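Local coordinates for protein B-agarase (Agarivorans gilvus, PDB 5Z6P) that is a family 50 glycoside hydrolase with agarase activity, an enzyme that breaks down the polysaccharide agar, at residues A[510-515]-A[627-632]. Numbering follows the deposited sequence.
Sequences KSWGRM and PEVVRA
The indole of Trp512 is lined on both faces: Val629 lies on one, its CB 3.9 Å above the ring plane and displaced toward the rim, and CB of Lys510 on the other, at 3.7 Å. CG1 of Val629 follows the line from CB through CG and CD2 of Trp512, coming obliquely to CE3 at 3.7 Å, while CG2 keeps to CB and CG, 3.8 Å from Trp512 CB. With CG anti to its own carbonyl carbon (chi1 -67°), the tryptophan brings its indole against the valine; around the ring, Tyr598 meets it edge-to-face and Phe599 and Phe620 also touch it. A second, more exposed apolar contact brings SD of Met515 to 3.8 Å from CD of the Pro627 ring; the thioether reaches it through a chain bent at its last torsion (chi3 -75°). No hydrogen bond links the two segments directly. Asn626, directly before helix 627-634, bridges them instead, its OD1 accepting from Val629 N as its ND2 donates to Gly513 O. The helix thus packs through Val629 and Pro627 against Trp512 and Met515 of the loop after strand 501-506, consistent with the (beta/alpha)8-barrel catalytic domain of family 50 glycoside hydrolases.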
loop_
_atom_site.group_PDB
_atom_site.type_symbol
_atom_site.label_atom_id
_atom_site.label_comp_id
_atom_site.label_asym_id
_atom_site.label_seq_id
_atom_site.Cartn_x
_atom_site.Cartn_y
_atom_site.Cartn_z
ATOM N N LYS A 510 2.458 -5.954 9.841
ATOM C CA LYS A 510 1.895 -7.116 10.526
ATOM C C LYS A 510 0.404 -6.879 10.844
ATOM O O LYS A 510 -0.045 -5.736 10.932
ATOM C CB LYS A 510 2.684 -7.434 11.808
ATOM C CG LYS A 510 4.110 -7.870 11.560
ATOM C CD LYS A 510 4.788 -8.365 12.844
ATOM C CE LYS A 510 6.247 -8.762 12.593
ATOM N NZ LYS A 510 6.388 -9.837 11.554
ATOM N N SER A 511 -0.354 -7.961 11.014
ATOM C CA SER A 511 -1.773 -7.859 11.355
ATOM C C SER A 511 -2.011 -7.641 12.860
ATOM O O SER A 511 -2.486 -8.539 13.549
ATOM C CB SER A 511 -2.516 -9.115 10.884
ATOM O OG SER A 511 -2.511 -9.213 9.471
ATOM N N TRP A 512 -1.691 -6.448 13.364
ATOM C CA TRP A 512 -1.700 -6.202 14.821
ATOM C C TRP A 512 -3.112 -6.113 15.387
ATOM O O TRP A 512 -3.308 -6.154 16.605
ATOM C CB TRP A 512 -0.960 -4.909 15.173
ATOM C CG TRP A 512 0.504 -4.904 14.932
ATOM C CD1 TRP A 512 1.176 -4.293 13.897
ATOM C CD2 TRP A 512 1.502 -5.534 15.743
ATOM N NE1 TRP A 512 2.529 -4.483 14.040
ATOM C CE2 TRP A 512 2.754 -5.250 15.149
ATOM C CE3 TRP A 512 1.454 -6.317 16.906
ATOM C CZ2 TRP A 512 3.951 -5.712 15.699
ATOM C CZ3 TRP A 512 2.643 -6.769 17.447
ATOM C CH2 TRP A 512 3.872 -6.464 16.848
ATOM N N GLY A 513 -4.086 -5.962 14.498
ATOM C CA GLY A 513 -5.459 -5.750 14.892
ATOM C C GLY A 513 -6.070 -4.567 14.148
ATOM O O GLY A 513 -5.530 -3.466 14.155
ATOM N N ARG A 514 -7.198 -4.804 13.494
ATOM C CA ARG A 514 -7.860 -3.768 12.715
ATOM C C ARG A 514 -8.946 -3.073 13.522
ATOM O O ARG A 514 -9.907 -3.705 13.972
ATOM C CB ARG A 514 -8.455 -4.364 11.437
ATOM C CG ARG A 514 -9.167 -3.358 10.545
ATOM C CD ARG A 514 -9.837 -4.073 9.382
ATOM N NE ARG A 514 -10.383 -3.125 8.417
ATOM C CZ ARG A 514 -10.071 -3.121 7.128
ATOM N NH1 ARG A 514 -9.230 -4.030 6.646
ATOM N NH2 ARG A 514 -10.603 -2.218 6.319
ATOM N N MET A 515 -8.789 -1.768 13.709
ATOM C CA MET A 515 -9.761 -0.999 14.479
ATOM C C MET A 515 -11.126 -1.010 13.791
ATOM O O MET A 515 -11.191 -1.171 12.569
ATOM C CB MET A 515 -9.287 0.435 14.662
ATOM C CG MET A 515 -8.029 0.569 15.484
ATOM S SD MET A 515 -7.693 2.270 15.901
ATOM C CE MET A 515 -7.086 2.883 14.340
ATOM N N PRO A 627 -4.292 1.866 19.143
ATOM C CA PRO A 627 -3.575 2.600 20.198
ATOM C C PRO A 627 -2.627 1.701 20.976
ATOM O O PRO A 627 -1.510 2.090 21.276
ATOM C CB PRO A 627 -4.700 3.125 21.093
ATOM C CG PRO A 627 -5.871 3.247 20.175
ATOM C CD PRO A 627 -5.744 2.091 19.208
ATOM N N GLU A 628 -3.056 0.479 21.247
ATOM C CA GLU A 628 -2.228 -0.458 22.001
ATOM C C GLU A 628 -0.856 -0.735 21.366
ATOM O O GLU A 628 0.159 -0.630 22.044
ATOM C CB GLU A 628 -2.996 -1.762 22.198
ATOM C CG GLU A 628 -4.211 -1.617 23.112
ATOM C CD GLU A 628 -5.456 -1.107 22.401
ATOM O OE1 GLU A 628 -5.418 -0.886 21.169
ATOM O OE2 GLU A 628 -6.488 -0.942 23.086
ATOM N N VAL A 629 -0.805 -1.065 20.073
ATOM C CA VAL A 629 0.472 -1.425 19.473
ATOM C C VAL A 629 1.299 -0.173 19.135
ATOM O O VAL A 629 2.521 -0.222 19.098
ATOM C CB VAL A 629 0.290 -2.347 18.211
ATOM C CG1 VAL A 629 -0.415 -3.660 18.614
ATOM C CG2 VAL A 629 -0.464 -1.647 17.092
ATOM N N VAL A 630 0.649 0.968 18.956
ATOM C CA VAL A 630 1.397 2.215 18.793
ATOM C C VAL A 630 2.084 2.610 20.110
ATOM O O VAL A 630 3.261 2.926 20.125
ATOM C CB VAL A 630 0.500 3.386 18.301
ATOM C CG1 VAL A 630 1.249 4.712 18.398
ATOM C CG2 VAL A 630 0.030 3.144 16.848
ATOM N N ARG A 631 1.359 2.555 21.220
ATOM C CA ARG A 631 1.992 2.817 22.518
ATOM C C ARG A 631 3.128 1.811 22.772
ATOM O O ARG A 631 4.172 2.174 23.281
ATOM C CB ARG A 631 0.959 2.790 23.654
ATOM C CG ARG A 631 0.072 4.024 23.687
ATOM C CD ARG A 631 -0.755 4.161 24.972
ATOM N NE ARG A 631 -2.099 3.613 24.813
ATOM C CZ ARG A 631 -2.435 2.446 25.307
ATOM N NH1 ARG A 631 -1.517 1.789 25.965
ATOM N NH2 ARG A 631 -3.648 1.932 25.143
ATOM N N ALA A 632 2.962 0.568 22.344
ATOM C CA ALA A 632 4.024 -0.411 22.549
ATOM C C ALA A 632 5.263 -0.028 21.738
ATOM O O ALA A 632 6.401 -0.155 22.206
ATOM C CB ALA A 632 3.550 -1.798 22.176
#